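Glycoside hydrolase YxiA (Bacillus licheniformis, PDB 3LV4) probably hydrolyses alpha-1,5-linked L-arabinan as a calcium-binding glycoside hydrolase of family 43, acting in the L-arabinan degradation pathway. Local coordinates at residues A[130-133]-A[134-138]; A[312-315]-A[316-319]; A[57-60]-A[61-65]. All coordinates share one frame; numbering follows the deposited sequence.

How the contacts relate
All three contacts are local turns in the family 43 part of the chain, whose four-stranded antiparallel sheets are the blades of a five-bladed beta-propeller. Contact 3 (57-65) starts the helical link between strands 44-47 and 80-83, and contact 1 (130-138) lies in the loop from strand 118-126 to strand 150-153, both between blades. Contact 2 (312-319) instead turns the chain within one blade, from strand 303-310 to strand 319-327. Nearest atoms of contact 3 are about 16 Å from either of the others, and contacts 1 and 2 have centres about 39 Å apart. Contact 2 comes closest to the predicted catalytic pair: E316's side chain lies about 10 Å from D15's and about 11 Å from E201's.

Contact 1 (A[130-133]-A[134-138])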
loop_
_atom_site.group_PDB
_atom_site.type_symbol
_atom_site.label_atom_id
_atom_site.label_comp_id
_atom_site.label_asym_id
_atom_site.label_seq_id
_atom_site.Cartn_x
_atom_site.Cartn_y
_atom_site.Cartn_z
ATOM N N GLY A 130 25.198 19.324 -4.336
ATOM C CA GLY A 130 26.139 19.563 -3.257
ATOM C C GLY A 130 25.886 18.663 -2.059
ATOM O O GLY A 130 25.340 17.568 -2.182
ATOM N N ILE A 131 26.271 19.151 -0.887
ATOM C CA ILE A 131 26.230 18.365 0.347
ATOM C C ILE A 131 24.806 17.976 0.729
ATOM O O ILE A 131 23.919 18.826 0.818
ATOM C CB ILE A 131 26.882 19.153 1.486
ATOM C CG1 ILE A 131 28.350 19.436 1.137
ATOM C CG2 ILE A 131 26.740 18.416 2.818
ATOM C CD1 ILE A 131 28.988 20.473 2.018
ATOM N N SER A 132 24.600 16.680 0.947
ATOM C CA SER A 132 23.285 16.143 1.269
ATOM C C SER A 132 23.060 16.138 2.768
ATOM O O SER A 132 23.936 16.538 3.546
ATOM C CB SER A 132 23.157 14.712 0.744
ATOM O OG SER A 132 23.788 13.803 1.623
ATOM N N ASN A 133 21.895 15.656 3.186
ATOM C CA ASN A 133 21.591 15.598 4.612
ATOM C C ASN A 133 22.425 14.589 5.407
ATOM O O ASN A 133 22.375 14.587 6.634
ATOM C CB ASN A 133 20.094 15.370 4.830
ATOM C CG ASN A 133 19.266 16.558 4.378
ATOM O OD1 ASN A 133 19.709 17.703 4.464
ATOM N ND2 ASN A 133 18.081 16.297 3.884
ATOM N N ASP A 134 23.193 13.734 4.730
ATOM C CA ASP A 134 24.098 12.848 5.472
ATOM C C ASP A 134 25.550 13.328 5.432
ATOM O O ASP A 134 26.451 12.671 5.967
ATOM C CB ASP A 134 23.940 11.371 5.076
ATOM C CG ASP A 134 24.692 10.995 3.807
ATOM O OD1 ASP A 134 25.400 11.838 3.222
ATOM O OD2 ASP A 134 24.569 9.819 3.394
ATOM N N GLY A 135 25.758 14.492 4.817
ATOM C CA GLY A 135 27.068 15.123 4.776
ATOM C C GLY A 135 27.856 14.806 3.520
ATOM O O GLY A 135 28.739 15.576 3.130
ATOM N N THR A 136 27.566 13.667 2.886
ATOM C CA THR A 136 28.202 13.355 1.608
ATOM C C THR A 136 27.443 14.053 0.473
ATOM O O THR A 136 26.273 14.404 0.634
ATOM C CB THR A 136 28.285 11.832 1.353
ATOM O OG1 THR A 136 26.966 11.292 1.191
ATOM C CG2 THR A 136 28.957 11.138 2.522
ATOM N N PRO A 137 28.109 14.287 -0.668
ATOM C CA PRO A 137 27.400 14.915 -1.791
ATOM C C PRO A 137 26.181 14.105 -2.216
ATOM O O PRO A 137 26.242 12.866 -2.248
ATOM C CB PRO A 137 28.454 14.934 -2.902
ATOM C CG PRO A 137 29.748 15.022 -2.151
ATOM C CD PRO A 137 29.553 14.153 -0.935
ATOM N N TYR A 138 25.087 14.792 -2.532
ATOM C CA TYR A 138 23.857 14.097 -2.882
ATOM C C TYR A 138 24.059 13.199 -4.109
ATOM O O TYR A 138 24.605 13.628 -5.131
ATOM C CB TYR A 138 22.680 15.060 -3.100
ATOM C CG TYR A 138 21.416 14.284 -3.360
ATOM C CD1 TYR A 138 20.645 13.816 -2.311
ATOM C CD2 TYR A 138 21.025 13.980 -4.658
ATOM C CE1 TYR A 138 19.499 13.080 -2.545
ATOM C CE2 TYR A 138 19.895 13.243 -4.908
ATOM C CZ TYR A 138 19.134 12.789 -3.856
ATOM O OH TYR A 138 18.013 12.045 -4.134
HETATM O O HOH W 1 25.535 16.382 -5.614
#
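S132 and T136 meet across a tight surface loop through a single carbonyl, T136 O, which takes two bonds from the same residue. S132 N reaches T136 O at 2.8 Å, and S132 OG reaches the same T136 O at 2.7 Å. The hydroxyl can do this because OG sits between the backbone N and the carbonyl carbon (chi1 80°), facing into the loop, where S132 OG also accepts from D134 N at 3.2 Å. Beside it, S132 CB lies at the edge of the Y138 ring, 4.1 Å from CD1.

The next layer holds this serine in place. G135 N returns to S132 O at 3.0 Å and closes a type I beta turn from S132 to G135. At the open end of the loop Y138 N donates to G130 O at 2.8 Å, and the backbones of I131 and P137 form a single beta bridge; a water joins G130 N to Y138 O. D134 works on the far side of the turn: its OD1 receives T136 N at 2.9 Å, making an Asx turn, and T136 OG1 at 2.6 Å on the syn lone pair.

Further out, D134 OD2 bonds to H143 NE2, and T136 OG1 meets K142 NZ. Y138 OH reaches P144 O, which ties the loop to the chain that follows.

Every polar atom of the S132 and D134 side chains is thus engaged. With K142 and H143 close by, the D134 carboxylate is probably ionised, and the buried serine hydroxyl, donor and acceptor at once, has its rotation fixed.

Contact 2 (A[312-315]-A[316-319])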
loop_
_atom_site.group_PDB
_atom_site.type_symbol
_atom_site.label_atom_id
_atom_site.label_comp_id
_atom_site.label_asym_id
_atom_site.label_seq_id
_atom_site.Cartn_x
_atom_site.Cartn_y
_atom_site.Cartn_z
ATOM N N PRO A 312 -9.353 -0.988 -16.135
ATOM C CA PRO A 312 -9.228 -1.322 -17.551
ATOM C C PRO A 312 -10.082 -0.404 -18.405
ATOM O O PRO A 312 -11.261 -0.220 -18.105
ATOM C CB PRO A 312 -9.761 -2.754 -17.610
ATOM C CG PRO A 312 -9.413 -3.317 -16.246
ATOM C CD PRO A 312 -9.621 -2.173 -15.299
ATOM N N GLY A 313 -9.482 0.185 -19.437
ATOM C CA GLY A 313 -10.220 0.999 -20.392
ATOM C C GLY A 313 -10.527 2.436 -19.992
ATOM O O GLY A 313 -11.065 3.190 -20.800
ATOM N N ARG A 314 -10.186 2.824 -18.762
ATOM C CA ARG A 314 -10.551 4.146 -18.243
ATOM C C ARG A 314 -9.379 5.136 -18.186
ATOM O O ARG A 314 -9.447 6.154 -17.503
ATOM C CB ARG A 314 -11.235 4.018 -16.873
ATOM C CG ARG A 314 -12.651 3.455 -16.973
ATOM C CD ARG A 314 -13.319 3.265 -15.611
ATOM N NE ARG A 314 -13.333 4.477 -14.792
ATOM C CZ ARG A 314 -13.781 4.524 -13.538
ATOM N NH1 ARG A 314 -14.252 3.423 -12.956
ATOM N NH2 ARG A 314 -13.761 5.670 -12.863
ATOM N N GLY A 315 -8.311 4.841 -18.918
ATOM C CA GLY A 315 -7.162 5.733 -18.972
ATOM C C GLY A 315 -6.490 5.924 -17.626
ATOM O O GLY A 315 -6.173 4.951 -16.939
ATOM N N GLU A 316 -6.275 7.179 -17.244
ATOM C CA GLU A 316 -5.582 7.475 -15.994
ATOM C C GLU A 316 -6.533 7.813 -14.849
ATOM O O GLU A 316 -6.090 8.243 -13.786
ATOM C CB GLU A 316 -4.555 8.596 -16.190
ATOM C CG GLU A 316 -3.306 8.167 -16.962
ATOM C CD GLU A 316 -2.402 7.249 -16.152
ATOM O OE1 GLU A 316 -1.830 7.714 -15.142
ATOM O OE2 GLU A 316 -2.246 6.073 -16.529
ATOM N N GLU A 317 -7.835 7.619 -15.059
ATOM C CA GLU A 317 -8.803 7.817 -13.974
ATOM C C GLU A 317 -8.488 6.889 -12.806
ATOM O O GLU A 317 -8.188 5.707 -13.002
ATOM C CB GLU A 317 -10.232 7.544 -14.449
ATOM C CG GLU A 317 -10.733 8.504 -15.512
ATOM C CD GLU A 317 -12.106 8.129 -16.047
ATOM O OE1 GLU A 317 -12.800 7.288 -15.422
ATOM O OE2 GLU A 317 -12.488 8.681 -17.104
ATOM N N HIS A 318 -8.566 7.416 -11.589
ATOM C CA HIS A 318 -8.307 6.607 -10.405
ATOM C C HIS A 318 -9.290 6.948 -9.290
ATOM O O HIS A 318 -9.833 8.063 -9.232
ATOM C CB HIS A 318 -6.858 6.773 -9.938
ATOM C CG HIS A 318 -6.492 8.184 -9.600
ATOM N ND1 HIS A 318 -6.625 8.702 -8.331
ATOM C CD2 HIS A 318 -6.011 9.189 -10.372
ATOM C CE1 HIS A 318 -6.236 9.967 -8.331
ATOM N NE2 HIS A 318 -5.861 10.287 -9.558
ATOM N N GLU A 319 -9.529 5.969 -8.424
ATOM C CA GLU A 319 -10.385 6.131 -7.256
ATOM C C GLU A 319 -9.772 5.357 -6.098
ATOM O O GLU A 319 -8.900 4.506 -6.295
ATOM C CB GLU A 319 -11.792 5.591 -7.528
ATOM C CG GLU A 319 -12.537 6.320 -8.637
ATOM C CD GLU A 319 -13.873 5.681 -8.959
ATOM O OE1 GLU A 319 -14.206 4.651 -8.353
ATOM O OE2 GLU A 319 -14.599 6.206 -9.821
HETATM O O HOH W 2 -15.662 3.390 -10.338
HETATM O O HOH W 3 -8.247 4.152 -15.156
#
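E316 and G315 form the two central residues of a type II' beta turn that runs from R314 to E317. G315 has the positive phi (62°) that this turn requires at its second position. The E316 carboxylate leaves the turn altogether, for the backbone N of A225 and a salt bridge to R310.

E317 closes the turn, its N donating to R314 O at 3.3 Å. Its side chain passes just beyond that carbonyl oxygen, CG 3.3 Å from R314 O, and runs on extended to the arginine, crossing it at about a right angle. One oxygen does all the gripping: E317 OE1 receives R314 NE at 2.9 Å and R314 NH2 at 3.2 Å. It lies in the guanidinium plane, at the NE-side edge, while the carboxylate itself is turned 69° from that plane. A bend at chi3 (54°) swings the arginine head round to present this edge.

H318 points the other way and sets its ring edge-to-face with H14. E319, already in strand 319-327, comes back to the arginine side. Its OE2 takes R314 NH2 at 3.2 Å, from above the carboxylate plane, and a water links E319 OE1 to R314 NH1, 3.0 Å from the latter. E319 OE1 is also paired with R321.

R314 therefore fastens the hairpin loop to the start of its second strand. Flanked by two glutamates, its positive charge is probably well compensated, and it should in turn favour the ionised form of both.

Contact 3 (A[57-60]-A[61-65]); sequences IPNV and YEELK
V60 CG1 lies over one face of the Y61 ring, 4.3 Å above its plane and offset toward the rim, at the N-terminus of the short helix 60-63. The second flat group, the amide of N59, works by its edge. Its ND2 gives one bond, almost straight, to E62 OE1 at 3.0 Å, and another to E63 OE1 at 2.9 Å, on the anti lone pair. Both acceptors stay close to the amide plane, although the two carboxylates are turned 77° and 50° from it.

N59 holds the N-cap position, yet its side chain ties two glutamates together and makes no capping bond. With CG between the backbone N and the carbonyl carbon (chi1 67°), the amide reaches forward along the helix. The backbone carbonyl of N59 starts the helical bonding: E63 N and E62 N, each at 2.8 Å, approach N59 O from opposite faces.

K118, salt-bridged to E63 OE1, probably eases the charge of the two neighbouring glutamates; Y61 OH bonds to D74 O. Carbon contacts join the type I turn I57-V60 to the helix and the residue after it: I57 CG2 lies 3.7 Å from E63 CB, and the apolar pair I57 CD1 and L64 CD1 are 4.0 Å apart.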
loop_
_atom_site.group_PDB
_atom_site.type_symbol
_atom_site.label_atom_id
_atom_site.label_comp_id
_atom_site.label_asym_id
_atom_site.label_seq_id
_atom_site.Cartn_x
_atom_site.Cartn_y
_atom_site.Cartn_z
ATOM N N ILE A 57 -5.132 23.505 3.789
ATOM C CA ILE A 57 -4.203 24.632 3.893
ATOM C C ILE A 57 -4.635 25.709 2.900
ATOM O O ILE A 57 -4.161 25.739 1.764
ATOM C CB ILE A 57 -2.745 24.225 3.563
ATOM C CG1 ILE A 57 -2.371 22.897 4.225
ATOM C CG2 ILE A 57 -1.773 25.326 4.011
ATOM C CD1 ILE A 57 -0.929 22.449 3.923
ATOM N N PRO A 58 -5.555 26.589 3.320
ATOM C CA PRO A 58 -6.174 27.553 2.398
ATOM C C PRO A 58 -5.187 28.538 1.766
ATOM O O PRO A 58 -5.460 29.052 0.681
ATOM C CB PRO A 58 -7.178 28.300 3.288
ATOM C CG PRO A 58 -7.416 27.403 4.454
ATOM C CD PRO A 58 -6.165 26.611 4.661
ATOM N N ASN A 59 -4.073 28.804 2.443
ATOM C CA ASN A 59 -3.027 29.678 1.913
ATOM C C ASN A 59 -1.809 28.873 1.475
ATOM O O ASN A 59 -0.668 29.345 1.572
ATOM C CB ASN A 59 -2.595 30.682 2.978
ATOM C CG ASN A 59 -1.899 30.015 4.151
ATOM O OD1 ASN A 59 -2.256 28.904 4.556
ATOM N ND2 ASN A 59 -0.904 30.690 4.706
ATOM N N VAL A 60 -2.059 27.658 0.994
ATOM C CA VAL A 60 -0.994 26.690 0.723
ATOM C C VAL A 60 0.225 27.254 -0.012
ATOM O O VAL A 60 1.356 26.922 0.340
ATOM C CB VAL A 60 -1.541 25.431 -0.018
ATOM C CG1 VAL A 60 -2.150 25.815 -1.361
ATOM C CG2 VAL A 60 -0.447 24.362 -0.184
ATOM N N TYR A 61 0.019 28.099 -1.021
ATOM C CA TYR A 61 1.170 28.573 -1.803
ATOM C C TYR A 61 2.083 29.507 -1.012
ATOM O O TYR A 61 3.286 29.577 -1.277
ATOM C CB TYR A 61 0.750 29.185 -3.149
ATOM C CG TYR A 61 0.392 28.135 -4.175
ATOM C CD1 TYR A 61 1.315 27.160 -4.542
ATOM C CD2 TYR A 61 -0.863 28.111 -4.773
ATOM C CE1 TYR A 61 1.001 26.190 -5.483
ATOM C CE2 TYR A 61 -1.187 27.144 -5.721
ATOM C CZ TYR A 61 -0.251 26.185 -6.061
ATOM O OH TYR A 61 -0.560 25.228 -6.993
ATOM N N GLU A 62 1.511 30.205 -0.036
ATOM C CA GLU A 62 2.292 31.015 0.891
ATOM C C GLU A 62 2.840 30.149 2.023
ATOM O O GLU A 62 4.010 30.254 2.389
ATOM C CB GLU A 62 1.425 32.127 1.483
ATOM C CG GLU A 62 2.012 32.801 2.729
ATOM C CD GLU A 62 1.051 33.808 3.375
ATOM O OE1 GLU A 62 -0.068 33.413 3.800
ATOM O OE2 GLU A 62 1.423 35.001 3.467
ATOM N N GLU A 63 1.984 29.289 2.569
ATOM C CA GLU A 63 2.326 28.513 3.753
ATOM C C GLU A 63 3.537 27.623 3.500
ATOM O O GLU A 63 4.426 27.522 4.342
ATOM C CB GLU A 63 1.137 27.662 4.207
ATOM C CG GLU A 63 1.310 27.029 5.587
ATOM C CD GLU A 63 1.357 28.064 6.720
ATOM O OE1 GLU A 63 0.880 29.203 6.524
ATOM O OE2 GLU A 63 1.876 27.740 7.807
ATOM N N LEU A 64 3.579 27.003 2.324
ATOM C CA LEU A 64 4.635 26.052 2.018
ATOM C C LEU A 64 5.543 26.571 0.911
ATOM O O LEU A 64 6.142 25.782 0.176
ATOM C CB LEU A 64 4.031 24.698 1.607
ATOM C CG LEU A 64 3.014 24.089 2.581
ATOM C CD1 LEU A 64 2.623 22.665 2.142
ATOM C CD2 LEU A 64 3.564 24.091 4.005
ATOM N N LYS A 65 5.648 27.895 0.792
ATOM C CA LYS A 65 6.388 28.478 -0.323
ATOM C C LYS A 65 7.807 27.928 -0.457
ATOM O O LYS A 65 8.280 27.732 -1.575
ATOM C CB LYS A 65 6.416 30.010 -0.253
ATOM C CG LYS A 65 7.179 30.564 0.929
ATOM C CD LYS A 65 7.003 32.082 1.032
ATOM C CE LYS A 65 7.610 32.630 2.315
ATOM N NZ LYS A 65 7.341 34.086 2.477
#